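PDB 4CCW: carboxyl esterase NP, which hydrolyses carboxylic esters, naproxen esters among them, to an alcohol and a carboxylate as an alpha/beta hydrolase. Local coordinates for residues 131-136 against 222-227; 251-256 against 263-268. One frame throughout, in Å; residues are numbered along the deposited sequence.

Interaction 1: residues 131-136 against 222-227; sequences GGLHTM and YVFTDE
Leu133 and Met136 of helix 130-141, a central helix of the alpha/beta hydrolase fold, meet Tyr222 and Phe224 of the loop leading into helix 226-230. Met136 CG lies over one face of the Phe224 ring, a CH-pi contact with CG 4.0 Å from the ring centroid and 29° off the ring normal. CG stands anti to the backbone N (chi1 -175°), which turns that methylene to the ring, while the chain bends beyond it. The opposite face is met by the edge of the Tyr222 ring, whose CD2 lies 3.7 Å above the centre of the Phe224 ring. Leu133 comes obliquely: its CD1 is 3.8 Å from Phe224 CE2 and 3.9 Å from Tyr222 O, and its other branch brings CD2 to 3.9 Å from Tyr222 N. The helix begins at what is probably the nucleophile elbow, a GxSxG turn containing Ser129 of the ligand pocket and Gly131. One turn on, Thr135 OG1 donates to Gly131 O at 2.9 Å, sharing that oxygen with its own backbone N from the opposite face of the carbonyl plane. With an alanine in place of Phe224, Met136 CG and Tyr222 CD2 would probably lose the ring between them and Leu133 CD1 part of its cover. Phe224 also touches Asn137 and Leu140 farther along the helix, and backbone hydrogen bonds join Tyr222 and Phe224 to Thr157.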
ATOM      1  N   GLY A 131      -0.030  -2.003   2.248  1.00 21.93           N
ATOM      2  CA  GLY A 131      -0.699  -0.768   2.660  1.00 22.14           C
ATOM      3  C   GLY A 131      -2.121  -0.995   3.142  1.00 21.53           C
ATOM      4  O   GLY A 131      -2.589  -0.281   4.016  1.00 21.91           O
ATOM      5  N   GLY A 132      -2.799  -1.985   2.568  1.00 20.76           N
ATOM      6  CA  GLY A 132      -4.166  -2.343   3.005  1.00 20.60           C
ATOM      7  C   GLY A 132      -4.154  -2.929   4.417  1.00 20.45           C
ATOM      8  O   GLY A 132      -5.052  -2.669   5.219  1.00 20.82           O
ATOM      9  N   LEU A 133      -3.119  -3.719   4.710  1.00 20.44           N
ATOM     10  CA  LEU A 133      -2.937  -4.345   6.017  1.00 20.63           C
ATOM     11  C   LEU A 133      -2.632  -3.283   7.074  1.00 21.52           C
ATOM     12  O   LEU A 133      -3.265  -3.278   8.145  1.00 21.86           O
ATOM     13  CB  LEU A 133      -1.831  -5.411   5.952  1.00 20.26           C
ATOM     14  CG  LEU A 133      -1.242  -6.010   7.234  1.00 20.35           C
ATOM     15  CD1 LEU A 133      -2.312  -6.559   8.180  1.00 20.41           C
ATOM     16  CD2 LEU A 133      -0.252  -7.108   6.812  1.00 20.26           C
ATOM     17  N   HIS A 134      -1.704  -2.374   6.751  1.00 22.05           N
ATOM     18  CA  HIS A 134      -1.431  -1.193   7.582  1.00 23.03           C
ATOM     19  C   HIS A 134      -2.693  -0.413   7.829  1.00 23.05           C
ATOM     20  O   HIS A 134      -2.961   0.023   8.950  1.00 24.08           O
ATOM     21  CB  HIS A 134      -0.371  -0.303   6.924  1.00 23.46           C
ATOM     22  CG  HIS A 134       1.044  -0.757   7.164  1.00 24.09           C
ATOM     23  ND1 HIS A 134       1.854  -0.168   8.061  1.00 25.07           N
ATOM     24  CD2 HIS A 134       1.789  -1.776   6.568  1.00 23.71           C
ATOM     25  CE1 HIS A 134       3.053  -0.782   8.062  1.00 25.21           C
ATOM     26  NE2 HIS A 134       3.018  -1.764   7.140  1.00 24.81           N
ATOM     27  N   THR A 135      -3.499  -0.233   6.791  1.00 22.98           N
ATOM     28  CA  THR A 135      -4.743   0.525   6.921  1.00 23.08           C
ATOM     29  C   THR A 135      -5.696  -0.141   7.911  1.00 23.25           C
ATOM     30  O   THR A 135      -6.221   0.531   8.806  1.00 23.71           O
ATOM     31  CB  THR A 135      -5.430   0.770   5.554  1.00 22.89           C
ATOM     32  OG1 THR A 135      -4.588   1.616   4.757  1.00 23.27           O
ATOM     33  CG2 THR A 135      -6.783   1.483   5.744  1.00 23.16           C
ATOM     34  N   MET A 136      -5.899  -1.449   7.781  1.00 22.62           N
ATOM     35  CA  MET A 136      -6.800  -2.157   8.676  1.00 23.39           C
ATOM     36  C   MET A 136      -6.264  -2.088  10.112  1.00 23.38           C
ATOM     37  O   MET A 136      -7.014  -1.830  11.047  1.00 24.13           O
ATOM     38  CB  MET A 136      -6.987  -3.620   8.240  1.00 23.54           C
ATOM     39  CG  MET A 136      -8.005  -4.385   9.072  1.00 24.99           C
ATOM     40  SD  MET A 136      -9.658  -3.743   8.777  1.00 28.10           S
ATOM     41  CE  MET A 136     -10.220  -4.784   7.473  1.00 28.54           C
ATOM     42  N   TYR A 222      -0.319 -10.374   8.998  1.00 21.24           N
ATOM     43  CA  TYR A 222      -1.199 -10.739  10.097  1.00 21.39           C
ATOM     44  C   TYR A 222      -2.602 -10.980   9.573  1.00 20.79           C
ATOM     45  O   TYR A 222      -3.032 -10.320   8.633  1.00 20.93           O
ATOM     46  CB  TYR A 222      -1.203  -9.635  11.179  1.00 22.03           C
ATOM     47  CG  TYR A 222      -2.104  -9.938  12.372  1.00 22.45           C
ATOM     48  CD1 TYR A 222      -1.838 -11.029  13.215  1.00 23.14           C
ATOM     49  CD2 TYR A 222      -3.223  -9.151  12.652  1.00 22.56           C
ATOM     50  CE1 TYR A 222      -2.648 -11.321  14.301  1.00 23.38           C
ATOM     51  CE2 TYR A 222      -4.037  -9.435  13.739  1.00 23.01           C
ATOM     52  CZ  TYR A 222      -3.744 -10.519  14.556  1.00 23.45           C
ATOM     53  OH  TYR A 222      -4.550 -10.830  15.621  1.00 24.18           O
ATOM     54  N   VAL A 223      -3.287 -11.953  10.166  1.00 20.53           N
ATOM     55  CA  VAL A 223      -4.704 -12.207   9.899  1.00 20.25           C
ATOM     56  C   VAL A 223      -5.478 -11.838  11.154  1.00 20.67           C
ATOM     57  O   VAL A 223      -5.241 -12.395  12.226  1.00 21.35           O
ATOM     58  CB  VAL A 223      -4.924 -13.691   9.547  1.00 19.99           C
ATOM     59  CG1 VAL A 223      -6.424 -14.011   9.440  1.00 19.98           C
ATOM     60  CG2 VAL A 223      -4.236 -13.995   8.215  1.00 19.91           C
ATOM     61  N   PHE A 224      -6.391 -10.884  11.039  1.00 21.08           N
ATOM     62  CA  PHE A 224      -7.126 -10.419  12.217  1.00 22.18           C
ATOM     63  C   PHE A 224      -8.091 -11.491  12.705  1.00 22.40           C
ATOM     64  O   PHE A 224      -8.678 -12.206  11.900  1.00 22.57           O
ATOM     65  CB  PHE A 224      -7.858  -9.103  11.907  1.00 22.25           C
ATOM     66  CG  PHE A 224      -6.921  -7.967  11.630  1.00 22.82           C
ATOM     67  CD1 PHE A 224      -6.438  -7.177  12.679  1.00 23.62           C
ATOM     68  CD2 PHE A 224      -6.473  -7.717  10.335  1.00 22.49           C
ATOM     69  CE1 PHE A 224      -5.536  -6.138  12.429  1.00 24.22           C
ATOM     70  CE2 PHE A 224      -5.551  -6.698  10.088  1.00 22.85           C
ATOM     71  CZ  PHE A 224      -5.099  -5.897  11.133  1.00 23.72           C
ATOM     72  N   THR A 225      -8.256 -11.586  14.021  1.00 23.42           N
ATOM     73  CA  THR A 225      -9.168 -12.559  14.592  1.00 24.04           C
ATOM     74  C   THR A 225     -10.624 -12.174  14.296  1.00 23.79           C
ATOM     75  O   THR A 225     -10.930 -11.041  13.877  1.00 23.35           O
ATOM     76  CB  THR A 225      -9.009 -12.665  16.120  1.00 25.13           C
ATOM     77  OG1 THR A 225      -9.424 -11.430  16.734  1.00 25.63           O
ATOM     78  CG2 THR A 225      -7.550 -13.011  16.506  1.00 25.70           C
ATOM     79  N   ASP A 226     -11.528 -13.121  14.526  1.00 24.62           N
ATOM     80  CA  ASP A 226     -12.957 -12.862  14.391  1.00 25.24           C
ATOM     81  C   ASP A 226     -13.366 -11.648  15.218  1.00 25.67           C
ATOM     82  O   ASP A 226     -14.044 -10.737  14.716  1.00 25.04           O
ATOM     83  CB  ASP A 226     -13.759 -14.076  14.864  1.00 26.21           C
ATOM     84  CG  ASP A 226     -13.667 -15.259  13.911  1.00 26.23           C
ATOM     85  OD1 ASP A 226     -12.975 -15.159  12.883  1.00 25.20           O
ATOM     86  OD2 ASP A 226     -14.308 -16.300  14.201  1.00 27.62           O
ATOM     87  N   GLU A 227     -12.922 -11.641  16.479  1.00 26.78           N
ATOM     88  CA  GLU A 227     -13.257 -10.565  17.400  1.00 28.34           C
ATOM     89  C   GLU A 227     -12.686  -9.224  16.956  1.00 27.33           C
ATOM     90  O   GLU A 227     -13.375  -8.216  17.029  1.00 27.75           O
ATOM     91  CB  GLU A 227     -12.847 -10.916  18.842  1.00 30.97           C
ATOM     92  CG  GLU A 227     -13.808 -11.879  19.552  1.00 34.31           C
ATOM     93  CD  GLU A 227     -15.299 -11.562  19.368  1.00 35.82           C
ATOM     94  OE1 GLU A 227     -15.781 -10.517  19.861  1.00 36.48           O
ATOM     95  OE2 GLU A 227     -16.011 -12.383  18.730  1.00 37.38           O
TER

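Interaction 2: residues 251-256 against 263-268; sequences SALHRA and IEAEVI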
ATOM      1  N   SER A 251     -13.219 -16.255  -1.055  1.00 22.20           N
ATOM      2  CA  SER A 251     -13.060 -16.651   0.337  1.00 22.16           C
ATOM      3  C   SER A 251     -12.762 -15.421   1.208  1.00 21.14           C
ATOM      4  O   SER A 251     -13.278 -15.321   2.310  1.00 21.66           O
ATOM      5  CB  SER A 251     -11.943 -17.685   0.487  1.00 22.88           C
ATOM      6  OG  SER A 251     -12.116 -18.734  -0.458  1.00 24.80           O
ATOM      7  N   ALA A 252     -11.911 -14.507   0.725  1.00 20.27           N
ATOM      8  CA  ALA A 252     -11.590 -13.277   1.457  1.00 19.86           C
ATOM      9  C   ALA A 252     -12.821 -12.402   1.677  1.00 19.98           C
ATOM     10  O   ALA A 252     -13.047 -11.905   2.787  1.00 19.73           O
ATOM     11  CB  ALA A 252     -10.507 -12.480   0.733  1.00 19.89           C
ATOM     12  N   LEU A 253     -13.601 -12.207   0.611  1.00 19.95           N
ATOM     13  CA  LEU A 253     -14.834 -11.422   0.698  1.00 20.40           C
ATOM     14  C   LEU A 253     -15.780 -12.061   1.719  1.00 21.04           C
ATOM     15  O   LEU A 253     -16.424 -11.356   2.505  1.00 20.78           O
ATOM     16  CB  LEU A 253     -15.511 -11.304  -0.675  1.00 21.00           C
ATOM     17  CG  LEU A 253     -16.835 -10.505  -0.708  1.00 21.45           C
ATOM     18  CD1 LEU A 253     -16.987  -9.764  -2.026  1.00 22.10           C
ATOM     19  CD2 LEU A 253     -18.003 -11.444  -0.497  1.00 22.31           C
ATOM     20  N   HIS A 254     -15.874 -13.388   1.696  1.00 21.20           N
ATOM     21  CA  HIS A 254     -16.784 -14.097   2.597  1.00 22.14           C
ATOM     22  C   HIS A 254     -16.421 -13.802   4.023  1.00 21.34           C
ATOM     23  O   HIS A 254     -17.276 -13.382   4.807  1.00 21.24           O
ATOM     24  CB  HIS A 254     -16.786 -15.606   2.329  1.00 23.88           C
ATOM     25  CG  HIS A 254     -17.456 -16.401   3.420  1.00 26.38           C
ATOM     26  ND1 HIS A 254     -16.779 -16.900   4.461  1.00 27.38           N
ATOM     27  CD2 HIS A 254     -18.790 -16.724   3.627  1.00 28.29           C
ATOM     28  CE1 HIS A 254     -17.631 -17.533   5.292  1.00 28.86           C
ATOM     29  NE2 HIS A 254     -18.859 -17.420   4.786  1.00 29.65           N
ATOM     30  N   ARG A 255     -15.143 -13.954   4.379  1.00 20.39           N
ATOM     31  CA  ARG A 255     -14.770 -13.741   5.775  1.00 20.19           C
ATOM     32  C   ARG A 255     -14.965 -12.271   6.191  1.00 20.04           C
ATOM     33  O   ARG A 255     -15.546 -11.989   7.245  1.00 20.28           O
ATOM     34  CB  ARG A 255     -13.326 -14.224   6.065  1.00 19.83           C
ATOM     35  CG  ARG A 255     -12.979 -14.074   7.547  1.00 20.35           C
ATOM     36  CD  ARG A 255     -11.830 -14.952   8.011  1.00 20.58           C
ATOM     37  NE  ARG A 255     -11.724 -14.813   9.470  1.00 20.99           N
ATOM     38  CZ  ARG A 255     -10.865 -14.014  10.114  1.00 21.21           C
ATOM     39  NH1 ARG A 255      -9.956 -13.286   9.455  1.00 21.09           N
ATOM     40  NH2 ARG A 255     -10.890 -13.971  11.438  1.00 21.76           N
ATOM     41  N   ALA A 256     -14.521 -11.338   5.345  1.00 19.38           N
ATOM     42  CA  ALA A 256     -14.643  -9.918   5.643  1.00 19.68           C
ATOM     43  C   ALA A 256     -16.114  -9.528   5.876  1.00 20.26           C
ATOM     44  O   ALA A 256     -16.461  -8.852   6.860  1.00 20.36           O
ATOM     45  CB  ALA A 256     -14.033  -9.102   4.505  1.00 19.61           C
ATOM     46  N   ILE A 263     -19.252  -2.581   6.096  1.00 31.34           N
ATOM     47  CA  ILE A 263     -18.412  -2.972   4.959  1.00 28.92           C
ATOM     48  C   ILE A 263     -19.192  -2.939   3.641  1.00 29.40           C
ATOM     49  O   ILE A 263     -20.382  -3.276   3.608  1.00 30.92           O
ATOM     50  CB  ILE A 263     -17.750  -4.365   5.178  1.00 27.67           C
ATOM     51  CG1 ILE A 263     -16.579  -4.565   4.218  1.00 26.29           C
ATOM     52  CG2 ILE A 263     -18.747  -5.514   5.034  1.00 28.25           C
ATOM     53  CD1 ILE A 263     -15.572  -5.599   4.683  1.00 25.15           C
ATOM     54  N   GLU A 264     -18.527  -2.468   2.589  1.00 27.70           N
ATOM     55  CA  GLU A 264     -18.996  -2.624   1.223  1.00 27.99           C
ATOM     56  C   GLU A 264     -17.859  -3.383   0.551  1.00 26.14           C
ATOM     57  O   GLU A 264     -16.748  -2.876   0.440  1.00 25.08           O
ATOM     58  CB  GLU A 264     -19.271  -1.252   0.564  1.00 29.35           C
ATOM     59  CG  GLU A 264     -20.329  -0.409   1.291  1.00 31.98           C
ATOM     60  CD  GLU A 264     -20.736   0.858   0.541  1.00 33.72           C
ATOM     61  OE1 GLU A 264     -20.290   1.078  -0.601  1.00 33.43           O
ATOM     62  OE2 GLU A 264     -21.529   1.645   1.092  1.00 36.51           O
ATOM     63  N   ALA A 265     -18.116  -4.626   0.161  1.00 25.86           N
ATOM     64  CA  ALA A 265     -17.056  -5.464  -0.386  1.00 24.59           C
ATOM     65  C   ALA A 265     -17.462  -6.009  -1.741  1.00 25.35           C
ATOM     66  O   ALA A 265     -18.623  -6.353  -1.943  1.00 25.94           O
ATOM     67  CB  ALA A 265     -16.722  -6.605   0.578  1.00 23.88           C
ATOM     68  N   GLU A 266     -16.505  -6.078  -2.670  1.00 25.04           N
ATOM     69  CA  GLU A 266     -16.778  -6.625  -4.002  1.00 26.43           C
ATOM     70  C   GLU A 266     -15.540  -7.199  -4.655  1.00 25.33           C
ATOM     71  O   GLU A 266     -14.413  -6.767  -4.380  1.00 24.31           O
ATOM     72  CB  GLU A 266     -17.446  -5.588  -4.927  1.00 28.85           C
ATOM     73  CG  GLU A 266     -16.558  -4.415  -5.295  1.00 29.90           C
ATOM     74  CD  GLU A 266     -17.255  -3.419  -6.202  1.00 33.27           C
ATOM     75  OE1 GLU A 266     -18.202  -2.742  -5.734  1.00 34.48           O
ATOM     76  OE2 GLU A 266     -16.871  -3.334  -7.390  1.00 35.15           O
ATOM     77  N   VAL A 267     -15.777  -8.197  -5.507  1.00 25.76           N
ATOM     78  CA  VAL A 267     -14.741  -8.789  -6.342  1.00 25.83           C
ATOM     79  C   VAL A 267     -14.924  -8.210  -7.732  1.00 27.29           C
ATOM     80  O   VAL A 267     -15.973  -8.385  -8.353  1.00 28.47           O
ATOM     81  CB  VAL A 267     -14.838 -10.323  -6.396  1.00 25.91           C
ATOM     82  CG1 VAL A 267     -13.828 -10.884  -7.399  1.00 26.70           C
ATOM     83  CG2 VAL A 267     -14.588 -10.921  -5.021  1.00 24.81           C
ATOM     84  N   ILE A 268     -13.896  -7.516  -8.199  1.00 27.39           N
ATOM     85  CA  ILE A 268     -13.926  -6.760  -9.446  1.00 29.43           C
ATOM     86  C   ILE A 268     -13.541  -7.617 -10.647  1.00 30.59           C
ATOM     87  O   ILE A 268     -12.651  -8.452 -10.560  1.00 28.99           O
ATOM     88  CB  ILE A 268     -12.992  -5.541  -9.345  1.00 29.81           C
ATOM     89  CG1 ILE A 268     -13.605  -4.517  -8.396  1.00 29.17           C
ATOM     90  CG2 ILE A 268     -12.723  -4.922 -10.717  1.00 31.82           C
ATOM     91  CD1 ILE A 268     -12.623  -3.479  -7.910  1.00 30.13           C
TER
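Leu253 reaches from helix 251-256 onto strand 263-268 chiefly through CD1. Its CG is anti to the backbone N (chi1 179°), which carries the branch point toward the strand; chi2, at 147° well short of fully staggered, then puts CD1 over the Ala265-Glu266 backbone, 3.7 Å from Glu266 CA and 3.8 Å from Ala265 O. The same methyl touches two side chains flanking that spot: Ala265 CB at 4.1 Å from CD1, and Val267 CG2 at 4.0 Å. One turn further along the helix the roles reverse. Ala256 offers only its CB, and the strand supplies the length: Ile263, with CG1 anti to the backbone N and the chain extended again at chi2, brings CD1 to 3.8 Å from Ala256 CB. Helix and strand run antiparallel, at 173°, their axes 8.7 Å apart at closest, as suits the return leg of a beta-alpha-beta unit in which strands 236-241 and 263-268 pair in parallel. Leu240 and Leu238 of the neighbouring strand continue the surface under Leu253 and Ala256. Glu266 points away from the helix, and its carboxylate is engaged by Arg286 and Tyr282 of helix 280-291, apart from this apolar contact. Between the two segments the packing is apolar, methyls set on side chains and backbone without polar pairing.

How the interactions relate
From the N terminus, helix 130-141 comes first, and interaction 1 closes a long loop of 85 residues: strand 146-152 and helices 163-171, 177-185 and 194-205, with helices 163-171 and 177-185 carrying residues of the ligand pocket. The chain then runs through helix 226-230 and strand 236-241 before interaction 2 closes a short connection of six residues, the end of helix 249-259 and the loop to strand 263-268. The two are in series, neither nested nor crossing, with centres about 14 Å apart. Arg255 joins them: its NH2 forms a salt bridge with Asp226 OD1 (2.8 Å) and probably a hydrogen bond with Phe224 O (2.9 Å), tying the late beta-alpha-beta unit to the 222-227 segment.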